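Local coordinates for protein polyketide synthase type I (Bacillus amyloliquefaciens, PDB 5KKU) that takes part in difficidin assembly through an N-terminal dehydratase domain that probably removes water from carrier-bound polyketide intermediates, at residues 57-62 against 223-228; 87-92 against 112-117; 126-131 against 172-177. All blocks are in the same frame, centred on the assembly; numbering follows the deposited sequence.

Interaction 1: residues 57-62 against 223-228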
loop_
_atom_site.group_PDB
_atom_site.type_symbol
_atom_site.label_atom_id
_atom_site.label_comp_id
_atom_site.label_asym_id
_atom_site.label_seq_id
_atom_site.Cartn_x
_atom_site.Cartn_y
_atom_site.Cartn_z
ATOM N N LEU A 57 5.350 11.536 2.635
ATOM C CA LEU A 57 4.308 11.400 3.596
ATOM C C LEU A 57 4.785 10.886 4.933
ATOM O O LEU A 57 5.640 10.074 5.003
ATOM C CB LEU A 57 3.189 10.542 3.049
ATOM C CG LEU A 57 2.730 10.793 1.649
ATOM C CD1 LEU A 57 1.908 9.666 1.127
ATOM C CD2 LEU A 57 1.968 12.082 1.511
ATOM N N ARG A 58 4.218 11.373 6.002
ATOM C CA ARG A 58 4.577 10.937 7.320
ATOM C C ARG A 58 3.360 10.691 8.195
ATOM O O ARG A 58 2.341 11.224 7.957
ATOM C CB ARG A 58 5.498 11.936 7.979
ATOM C CG ARG A 58 6.640 12.378 7.116
ATOM C CD ARG A 58 7.597 13.204 7.921
ATOM N NE ARG A 58 8.656 13.761 7.121
ATOM C CZ ARG A 58 9.332 14.842 7.452
ATOM N NH1 ARG A 58 9.056 15.470 8.560
ATOM N NH2 ARG A 58 10.284 15.287 6.667
ATOM N N GLN A 59 3.519 9.940 9.251
ATOM C CA GLN A 59 2.463 9.632 10.186
ATOM C C GLN A 59 1.169 9.252 9.516
ATOM O O GLN A 59 0.138 9.707 9.856
ATOM C CB GLN A 59 2.246 10.757 11.177
ATOM C CG GLN A 59 3.497 11.269 11.843
ATOM C CD GLN A 59 4.289 10.203 12.542
ATOM O OE1 GLN A 59 3.809 9.577 13.447
ATOM N NE2 GLN A 59 5.507 9.996 12.115
ATOM N N ILE A 60 1.225 8.341 8.576
ATOM C CA ILE A 60 0.057 7.828 7.909
ATOM C C ILE A 60 -0.773 6.929 8.789
ATOM O O ILE A 60 -0.268 6.109 9.471
ATOM C CB ILE A 60 0.466 7.060 6.673
ATOM C CG1 ILE A 60 1.290 7.949 5.786
ATOM C CG2 ILE A 60 -0.734 6.528 5.938
ATOM C CD1 ILE A 60 1.853 7.266 4.597
ATOM N N ILE A 61 -2.063 7.084 8.753
ATOM C CA ILE A 61 -2.942 6.201 9.460
ATOM C C ILE A 61 -4.029 5.715 8.547
ATOM O O ILE A 61 -4.716 6.491 8.014
ATOM C CB ILE A 61 -3.611 6.879 10.647
ATOM C CG1 ILE A 61 -2.607 7.525 11.548
ATOM C CG2 ILE A 61 -4.433 5.894 11.432
ATOM C CD1 ILE A 61 -3.208 8.409 12.610
ATOM N N PHE A 62 -4.170 4.423 8.414
ATOM C CA PHE A 62 -5.186 3.849 7.596
ATOM C C PHE A 62 -6.395 3.524 8.443
ATOM O O PHE A 62 -6.313 2.843 9.422
ATOM C CB PHE A 62 -4.690 2.592 6.890
ATOM C CG PHE A 62 -3.525 2.797 5.983
ATOM C CD1 PHE A 62 -3.635 3.530 4.856
ATOM C CD2 PHE A 62 -2.359 2.188 6.229
ATOM C CE1 PHE A 62 -2.581 3.695 4.021
ATOM C CE2 PHE A 62 -1.306 2.348 5.405
ATOM C CZ PHE A 62 -1.413 3.106 4.300
ATOM N N MET A 223 -0.375 1.833 10.120
ATOM C CA MET A 223 0.280 3.131 10.258
ATOM C C MET A 223 1.563 3.257 9.446
ATOM O O MET A 223 2.204 2.261 9.113
ATOM C CB MET A 223 0.596 3.355 11.740
ATOM C CG MET A 223 -0.622 3.544 12.631
ATOM S SD MET A 223 -0.190 3.717 14.372
ATOM C CE MET A 223 0.532 5.354 14.374
ATOM N N ILE A 224 2.004 4.385 8.982
ATOM C CA ILE A 224 3.286 4.349 8.302
ATOM C C ILE A 224 4.017 5.566 8.779
ATOM O O ILE A 224 3.482 6.606 8.686
ATOM C CB ILE A 224 3.185 4.340 6.747
ATOM C CG1 ILE A 224 2.723 3.003 6.210
ATOM C CG2 ILE A 224 4.503 4.672 6.085
ATOM C CD1 ILE A 224 2.428 2.981 4.737
ATOM N N ASP A 225 5.196 5.441 9.316
ATOM C CA ASP A 225 5.874 6.612 9.839
ATOM C C ASP A 225 6.310 7.531 8.730
ATOM O O ASP A 225 6.101 8.694 8.782
ATOM C CB ASP A 225 7.030 6.260 10.742
ATOM C CG ASP A 225 6.630 6.130 12.166
ATOM O OD1 ASP A 225 5.442 6.152 12.483
ATOM O OD2 ASP A 225 7.488 5.985 13.017
ATOM N N ARG A 226 6.915 6.976 7.695
ATOM C CA ARG A 226 7.295 7.722 6.534
ATOM C C ARG A 226 7.272 6.906 5.271
ATOM O O ARG A 226 7.721 5.794 5.268
ATOM C CB ARG A 226 8.654 8.401 6.706
ATOM C CG ARG A 226 9.074 9.186 5.493
ATOM C CD ARG A 226 10.316 10.026 5.665
ATOM N NE ARG A 226 11.467 9.288 5.209
ATOM C CZ ARG A 226 12.071 9.492 4.069
ATOM N NH1 ARG A 226 11.687 10.455 3.278
ATOM N NH2 ARG A 226 13.071 8.747 3.756
ATOM N N PHE A 227 6.742 7.471 4.207
ATOM C CA PHE A 227 6.839 6.916 2.886
ATOM C C PHE A 227 7.255 7.989 1.912
ATOM O O PHE A 227 6.763 9.068 1.955
ATOM C CB PHE A 227 5.536 6.268 2.435
ATOM C CG PHE A 227 5.665 5.461 1.205
ATOM C CD1 PHE A 227 5.542 6.034 -0.001
ATOM C CD2 PHE A 227 5.904 4.094 1.266
ATOM C CE1 PHE A 227 5.680 5.299 -1.146
ATOM C CE2 PHE A 227 6.023 3.352 0.120
ATOM C CZ PHE A 227 5.918 3.963 -1.088
ATOM N N CYS A 228 8.175 7.697 1.037
ATOM C CA CYS A 228 8.697 8.692 0.154
ATOM C C CYS A 228 9.038 8.113 -1.208
ATOM O O CYS A 228 9.799 7.206 -1.278
ATOM C CB CYS A 228 9.913 9.334 0.805
ATOM S SG CYS A 228 10.713 10.629 -0.099
#
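Leu-57 and Phe-227 form an antiparallel hydrogen-bonded pair where the two hotdog folds of the dehydratase meet edge to edge. Leu-57 N lies 2.9 Å from Phe-227 O, and Phe-227 N returns a bond to Leu-57 O. Both strands then turn a corner. At Gln-59 the backbone swings to a positive phi of 45°, and Gln-59 and Ile-60 together face Ile-224 in a G1 beta bulge. Here Gln-59 N reaches Asp-225 O at 2.9 Å from above the carbonyl plane, 40° out of it. The pairing recovers one residue later, with Ile-60 N 2.8 Å from Ile-224 O and Ile-224 N bonded back to Ile-60 O.

The apolar contacts lie on the face that carries Leu-57, Ile-60, Ile-224 and Phe-227. Ile-60 and Ile-224 stand side by side and point the same way, CB to CB at 3.8 Å. Because CG1 of Ile-60 is anti to the carbonyl carbon (chi1 -56°) and its chain is extended beyond, CD1 runs on past Ile-224 CG2 and ends 4.4 Å from Phe-227 CB. Phe-62 comes in from the side: its CE2 edge meets Ile-224 CD1 at 3.8 Å, while Ile-60 CG2, from the same strand, lies over one ring face, displaced toward the rim. The Phe-62 side chain is about 10 Å from that of the predicted proton donor Asp-198, near it without touching. Ile-39 of helix 37-49 packs against both Ile-224 and Phe-227.

Charged groups occupy the other face, where Arg-58 NE and Arg-226 NE are 5.6 Å apart. Glu-56 makes salt bridges to both arginines, and Glu-275 and Glu-277 also pair with Arg-226.

The chemistry thus differs by face: apolar packing toward helix 37-49, carboxylates that probably offset the paired arginines outside.

Interaction 2: residues 87-92 against 112-117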
loop_
_atom_site.group_PDB
_atom_site.type_symbol
_atom_site.label_atom_id
_atom_site.label_comp_id
_atom_site.label_asym_id
_atom_site.label_seq_id
_atom_site.Cartn_x
_atom_site.Cartn_y
_atom_site.Cartn_z
ATOM N N TRP A 87 1.535 20.021 5.258
ATOM C CA TRP A 87 0.097 20.014 5.090
ATOM C C TRP A 87 -0.543 18.801 5.701
ATOM O O TRP A 87 -0.060 17.735 5.545
ATOM C CB TRP A 87 -0.246 20.064 3.619
ATOM C CG TRP A 87 0.062 21.327 3.060
ATOM C CD1 TRP A 87 -0.724 22.376 3.016
ATOM C CD2 TRP A 87 1.285 21.705 2.479
ATOM N NE1 TRP A 87 -0.100 23.399 2.441
ATOM C CE2 TRP A 87 1.165 23.017 2.115
ATOM C CE3 TRP A 87 2.487 21.065 2.286
ATOM C CZ2 TRP A 87 2.180 23.708 1.518
ATOM C CZ3 TRP A 87 3.476 21.724 1.711
ATOM C CH2 TRP A 87 3.336 23.047 1.320
ATOM N N LYS A 88 -1.662 18.958 6.360
ATOM C CA LYS A 88 -2.387 17.811 6.779
ATOM C C LYS A 88 -3.300 17.344 5.682
ATOM O O LYS A 88 -3.910 18.103 5.009
ATOM C CB LYS A 88 -3.153 18.066 8.045
ATOM C CG LYS A 88 -3.848 16.852 8.620
ATOM C CD LYS A 88 -4.896 17.320 9.595
ATOM C CE LYS A 88 -5.805 16.219 10.099
ATOM N NZ LYS A 88 -5.085 15.281 10.974
ATOM N N VAL A 89 -3.356 16.044 5.492
ATOM C CA VAL A 89 -4.212 15.474 4.502
ATOM C C VAL A 89 -5.164 14.448 5.075
ATOM O O VAL A 89 -4.791 13.578 5.796
ATOM C CB VAL A 89 -3.421 14.862 3.357
ATOM C CG1 VAL A 89 -4.340 14.215 2.355
ATOM C CG2 VAL A 89 -2.582 15.903 2.686
ATOM N N GLU A 90 -6.418 14.539 4.705
ATOM C CA GLU A 90 -7.375 13.548 5.122
ATOM C C GLU A 90 -8.244 13.096 3.986
ATOM O O GLU A 90 -8.675 13.902 3.200
ATOM C CB GLU A 90 -8.233 14.081 6.235
ATOM C CG GLU A 90 -7.499 14.213 7.532
ATOM C CD GLU A 90 -8.328 14.880 8.585
ATOM O OE1 GLU A 90 -8.598 14.264 9.617
ATOM O OE2 GLU A 90 -8.727 16.026 8.352
ATOM N N ILE A 91 -8.510 11.818 3.945
ATOM C CA ILE A 91 -9.386 11.247 2.961
ATOM C C ILE A 91 -10.646 10.668 3.586
ATOM O O ILE A 91 -10.620 9.847 4.455
ATOM C CB ILE A 91 -8.680 10.183 2.160
ATOM C CG1 ILE A 91 -7.436 10.732 1.522
ATOM C CG2 ILE A 91 -9.625 9.602 1.142
ATOM C CD1 ILE A 91 -6.710 9.721 0.734
ATOM N N THR A 92 -11.783 11.114 3.133
ATOM C CA THR A 92 -13.014 10.520 3.559
ATOM C C THR A 92 -13.732 10.021 2.332
ATOM O O THR A 92 -13.314 10.281 1.268
ATOM C CB THR A 92 -13.900 11.516 4.314
ATOM O OG1 THR A 92 -14.173 12.621 3.488
ATOM C CG2 THR A 92 -13.244 11.958 5.496
ATOM N N CYS A 112 -2.641 11.741 6.990
ATOM C CA CYS A 112 -1.198 11.807 7.055
ATOM C C CYS A 112 -0.709 13.247 7.069
ATOM O O CYS A 112 -1.484 14.138 6.960
ATOM C CB CYS A 112 -0.562 11.054 5.901
ATOM S SG CYS A 112 -0.839 11.730 4.279
ATOM N N GLN A 113 0.584 13.467 7.109
ATOM C CA GLN A 113 1.161 14.780 7.011
ATOM C C GLN A 113 2.056 14.861 5.813
ATOM O O GLN A 113 2.954 14.101 5.659
ATOM C CB GLN A 113 1.950 15.103 8.237
ATOM C CG GLN A 113 1.165 15.075 9.484
ATOM C CD GLN A 113 0.393 16.356 9.706
ATOM O OE1 GLN A 113 0.745 17.431 9.229
ATOM N NE2 GLN A 113 -0.673 16.231 10.423
ATOM N N LEU A 114 1.778 15.779 4.935
ATOM C CA LEU A 114 2.534 15.894 3.712
ATOM C C LEU A 114 3.632 16.954 3.759
ATOM O O LEU A 114 3.377 18.083 3.947
ATOM C CB LEU A 114 1.592 16.143 2.572
ATOM C CG LEU A 114 2.090 16.069 1.156
ATOM C CD1 LEU A 114 0.887 15.748 0.333
ATOM C CD2 LEU A 114 2.755 17.329 0.637
ATOM N N TYR A 115 4.876 16.568 3.583
ATOM C CA TYR A 115 5.990 17.493 3.580
ATOM C C TYR A 115 6.635 17.623 2.231
ATOM O O TYR A 115 6.551 16.767 1.422
ATOM C CB TYR A 115 7.065 17.023 4.511
ATOM C CG TYR A 115 6.706 17.056 5.932
ATOM C CD1 TYR A 115 5.815 16.164 6.443
ATOM C CD2 TYR A 115 7.253 17.974 6.769
ATOM C CE1 TYR A 115 5.477 16.193 7.747
ATOM C CE2 TYR A 115 6.924 18.014 8.089
ATOM C CZ TYR A 115 6.032 17.117 8.566
ATOM O OH TYR A 115 5.683 17.140 9.861
ATOM N N LEU A 116 7.338 18.701 2.038
ATOM C CA LEU A 116 8.056 18.822 0.822
ATOM C C LEU A 116 9.313 17.971 0.977
ATOM O O LEU A 116 9.904 17.935 1.997
ATOM C CB LEU A 116 8.371 20.269 0.547
ATOM C CG LEU A 116 7.139 21.105 0.229
ATOM C CD1 LEU A 116 7.296 22.511 0.738
ATOM C CD2 LEU A 116 6.828 21.162 -1.238
ATOM N N GLN A 117 9.682 17.263 -0.062
ATOM C CA GLN A 117 10.876 16.437 -0.026
ATOM C C GLN A 117 12.010 17.289 -0.551
ATOM O O GLN A 117 11.884 17.979 -1.527
ATOM C CB GLN A 117 10.640 15.190 -0.822
ATOM C CG GLN A 117 11.830 14.328 -1.042
ATOM C CD GLN A 117 11.751 13.627 -2.377
ATOM O OE1 GLN A 117 10.672 13.205 -2.841
ATOM N NE2 GLN A 117 12.896 13.546 -3.032
#
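Trp-87 sets the edge of its indole against Leu-114 and Leu-116 of the neighbouring antiparallel strand 107-116 in the N-terminal hotdog fold, whose sheet wraps helix 37-49. Its CB starts 4.1 Å from Leu-114 O, just beside the paired backbones, where Trp-87 and Leu-114 exchange two N-H to O bonds. CG turns to the backbone N side (chi1 -70°), and the six-membered ring is carried out toward the later residues of strand 107-116. CE3 brings its edge to Leu-114 O at 3.5 Å, near the ring plane, and also touches Leu-114 CD2 at 4.1 Å. Next round the rim, CZ3 is 4.0 Å from Leu-116 CG, which lies in the plane of the indole, and CH2 reaches Leu-116 CD1.

On the same sheet face, Val-89 CG2 leans on Leu-114 CB, and Val-89 and Cys-112 both rest on Leu-42 of helix 37-49, toward the interior of the hotdog. Their backbones form a second hydrogen-bonded pair, Val-89 N to Cys-112 O at 3.0 Å. On the opposite face Gln-113, bent at chi2, swings its amide across Lys-88, so that NE2 stops 3.7 Å from Lys-88 CG.

Interaction 3: residues 126-131 against 172-177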
loop_
_atom_site.group_PDB
_atom_site.type_symbol
_atom_site.label_atom_id
_atom_site.label_comp_id
_atom_site.label_asym_id
_atom_site.label_seq_id
_atom_site.Cartn_x
_atom_site.Cartn_y
_atom_site.Cartn_z
ATOM N N LEU A 126 21.862 -1.434 -3.485
ATOM C CA LEU A 126 22.060 -2.825 -3.251
ATOM C C LEU A 126 22.307 -3.530 -4.557
ATOM O O LEU A 126 21.703 -3.220 -5.553
ATOM C CB LEU A 126 20.756 -3.314 -2.597
ATOM C CG LEU A 126 20.468 -4.797 -2.439
ATOM C CD1 LEU A 126 21.185 -5.384 -1.249
ATOM C CD2 LEU A 126 18.980 -5.067 -2.379
ATOM N N ASN A 127 23.204 -4.494 -4.517
ATOM C CA ASN A 127 23.487 -5.291 -5.672
ATOM C C ASN A 127 22.435 -6.357 -5.841
ATOM O O ASN A 127 22.520 -7.384 -5.232
ATOM C CB ASN A 127 24.877 -5.924 -5.609
ATOM C CG ASN A 127 25.361 -6.423 -6.950
ATOM O OD1 ASN A 127 24.670 -7.072 -7.684
ATOM N ND2 ASN A 127 26.561 -6.098 -7.255
ATOM N N ILE A 128 21.476 -6.090 -6.705
ATOM C CA ILE A 128 20.354 -6.967 -6.930
ATOM C C ILE A 128 20.797 -8.347 -7.406
ATOM O O ILE A 128 20.380 -9.305 -6.832
ATOM C CB ILE A 128 19.259 -6.343 -7.806
ATOM C CG1 ILE A 128 18.387 -5.395 -7.008
ATOM C CG2 ILE A 128 18.273 -7.369 -8.298
ATOM C CD1 ILE A 128 19.078 -4.178 -6.574
ATOM N N GLU A 129 21.610 -8.400 -8.432
ATOM C CA GLU A 129 22.126 -9.625 -8.954
ATOM C C GLU A 129 22.859 -10.467 -7.925
ATOM O O GLU A 129 22.647 -11.632 -7.858
ATOM C CB GLU A 129 23.114 -9.314 -10.018
ATOM C CG GLU A 129 22.684 -9.166 -11.427
ATOM C CD GLU A 129 23.896 -9.390 -12.302
ATOM O OE1 GLU A 129 24.443 -8.438 -12.828
ATOM O OE2 GLU A 129 24.356 -10.527 -12.393
ATOM N N ALA A 130 23.723 -9.842 -7.181
ATOM C CA ALA A 130 24.463 -10.537 -6.196
ATOM C C ALA A 130 23.593 -11.100 -5.090
ATOM O O ALA A 130 23.852 -12.142 -4.622
ATOM C CB ALA A 130 25.557 -9.668 -5.638
ATOM N N PHE A 131 22.569 -10.356 -4.693
ATOM C CA PHE A 131 21.620 -10.799 -3.688
ATOM C C PHE A 131 20.917 -12.048 -4.144
ATOM O O PHE A 131 20.799 -12.961 -3.414
ATOM C CB PHE A 131 20.594 -9.732 -3.326
ATOM C CG PHE A 131 19.860 -10.013 -2.048
ATOM C CD1 PHE A 131 18.760 -10.825 -2.025
ATOM C CD2 PHE A 131 20.279 -9.469 -0.873
ATOM C CE1 PHE A 131 18.116 -11.115 -0.859
ATOM C CE2 PHE A 131 19.636 -9.730 0.287
ATOM C CZ PHE A 131 18.537 -10.548 0.300
ATOM N N GLU A 172 17.683 -11.095 5.606
ATOM C CA GLU A 172 17.229 -10.148 4.610
ATOM C C GLU A 172 16.305 -10.761 3.585
ATOM O O GLU A 172 16.335 -11.901 3.350
ATOM C CB GLU A 172 18.397 -9.525 3.868
ATOM C CG GLU A 172 19.373 -8.740 4.725
ATOM C CD GLU A 172 20.679 -8.447 4.022
ATOM O OE1 GLU A 172 20.749 -7.626 3.137
ATOM O OE2 GLU A 172 21.663 -9.066 4.364
ATOM N N GLU A 173 15.478 -9.936 2.995
ATOM C CA GLU A 173 14.560 -10.361 1.985
ATOM C C GLU A 173 14.501 -9.432 0.777
ATOM O O GLU A 173 14.649 -8.251 0.887
ATOM C CB GLU A 173 13.185 -10.500 2.608
ATOM C CG GLU A 173 12.076 -10.889 1.689
ATOM C CD GLU A 173 10.734 -10.886 2.359
ATOM O OE1 GLU A 173 9.875 -10.115 1.965
ATOM O OE2 GLU A 173 10.536 -11.644 3.277
ATOM N N LEU A 174 14.278 -10.028 -0.389
ATOM C CA LEU A 174 14.184 -9.289 -1.640
ATOM C C LEU A 174 13.041 -9.855 -2.473
ATOM O O LEU A 174 13.015 -11.049 -2.773
ATOM C CB LEU A 174 15.499 -9.375 -2.417
ATOM C CG LEU A 174 15.670 -8.388 -3.573
ATOM C CD1 LEU A 174 15.114 -7.022 -3.200
ATOM C CD2 LEU A 174 17.131 -8.284 -3.979
ATOM N N MET A 175 12.095 -8.999 -2.843
ATOM C CA MET A 175 10.946 -9.434 -3.629
ATOM C C MET A 175 10.938 -8.879 -5.051
ATOM O O MET A 175 10.736 -7.683 -5.262
ATOM C CB MET A 175 9.644 -9.063 -2.917
ATOM C CG MET A 175 9.330 -9.924 -1.705
ATOM S SD MET A 175 7.735 -9.530 -0.963
ATOM C CE MET A 175 7.944 -7.785 -0.618
ATOM N N GLU A 176 11.151 -9.761 -6.022
ATOM C CA GLU A 176 11.148 -9.386 -7.403
ATOM C C GLU A 176 9.723 -9.358 -7.852
ATOM O O GLU A 176 9.072 -10.347 -7.869
ATOM C CB GLU A 176 11.980 -10.356 -8.223
ATOM C CG GLU A 176 12.216 -9.880 -9.633
ATOM C CD GLU A 176 13.005 -10.851 -10.442
ATOM O OE1 GLU A 176 12.710 -12.021 -10.379
ATOM O OE2 GLU A 176 13.916 -10.452 -11.146
ATOM N N LEU A 177 9.227 -8.192 -8.176
ATOM C CA LEU A 177 7.852 -8.035 -8.525
ATOM C C LEU A 177 7.640 -7.464 -9.905
ATOM O O LEU A 177 8.265 -6.515 -10.279
ATOM C CB LEU A 177 7.195 -7.153 -7.482
ATOM C CG LEU A 177 7.252 -7.692 -6.070
ATOM C CD1 LEU A 177 7.113 -6.627 -5.036
ATOM C CD2 LEU A 177 6.152 -8.681 -5.923
#
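Phe-131 and Leu-174 meet where a short helix, on the chain leading from the first hotdog fold to the second, packs against strand 172-178 of the C-terminal hotdog. This is structural packing, away from the predicted catalytic pair.

Leu-174 gives the aromatic ring its main aliphatic partner. Its CB lies 3.5 Å from Phe-131 CE1, approaching obliquely, and CD2 is 3.6 Å from Phe-131 CD1, so one leucine touches the ring along one side from CG to CE1. The phenylalanine gets there because its CG is anti to the backbone N (chi1 -164°), which throws the ring off the helix toward the strand. CD2 of Leu-174 is shared: Leu-126 comes at it tip to tip, CD2 to CD2 at 4.0 Å, and Ile-128 CG1 stands more loosely at 4.4 Å.

Glu-172 takes the far end of the ring. Its CB is 3.7 Å from Phe-131 CZ, and its OE1 sits at the ring edge, near the plane and 3.7 Å from CE2, with the carboxylate turned 71° against the ring. A carboxylate oxygen at an aromatic C-H edge is electrostatically reasonable, and OE1 is also hydrogen-bonded to Tyr-240 on strand 236-248. Neighbouring strands add further contacts: Tyr-166 and Leu-168 touch Phe-131, and Tyr-238 touches both Leu-174 and Ile-128.

No hydrogen bond crosses between helix and strand, so the fit depends on side-chain packing, while the helix start is fixed within its own segment. Asn-127 is the N-cap, and Phe-131 N bonds to its main-chain O in the first turn. The side chain adds the capping bond: Ala-130 N lies 3.0 Å from Asn-127 OD1, nearly straight at 164° but approaching from above the amide plane.

From the N terminus, the first of these segments to appear is 57-62, on strand 55-62; its partner in interaction 1 arrives only at 223-228, after 160 intervening residues, so this contact closes the widest loop and joins the two hotdog folds. Both other contacts fall within that span. Interaction 2 closes a short loop of 19 residues inside the first hotdog; the chain then crosses to the second, where interaction 3 closes a 40-residue loop from the connecting helix to strand 172-178. These two follow in series without crossing. Interactions 1 and 2 touch, Arg-58 O lying 3.0 Å from Gln-113 N, whereas interaction 3 stays about 11 Å from interaction 1 at the nearest atoms.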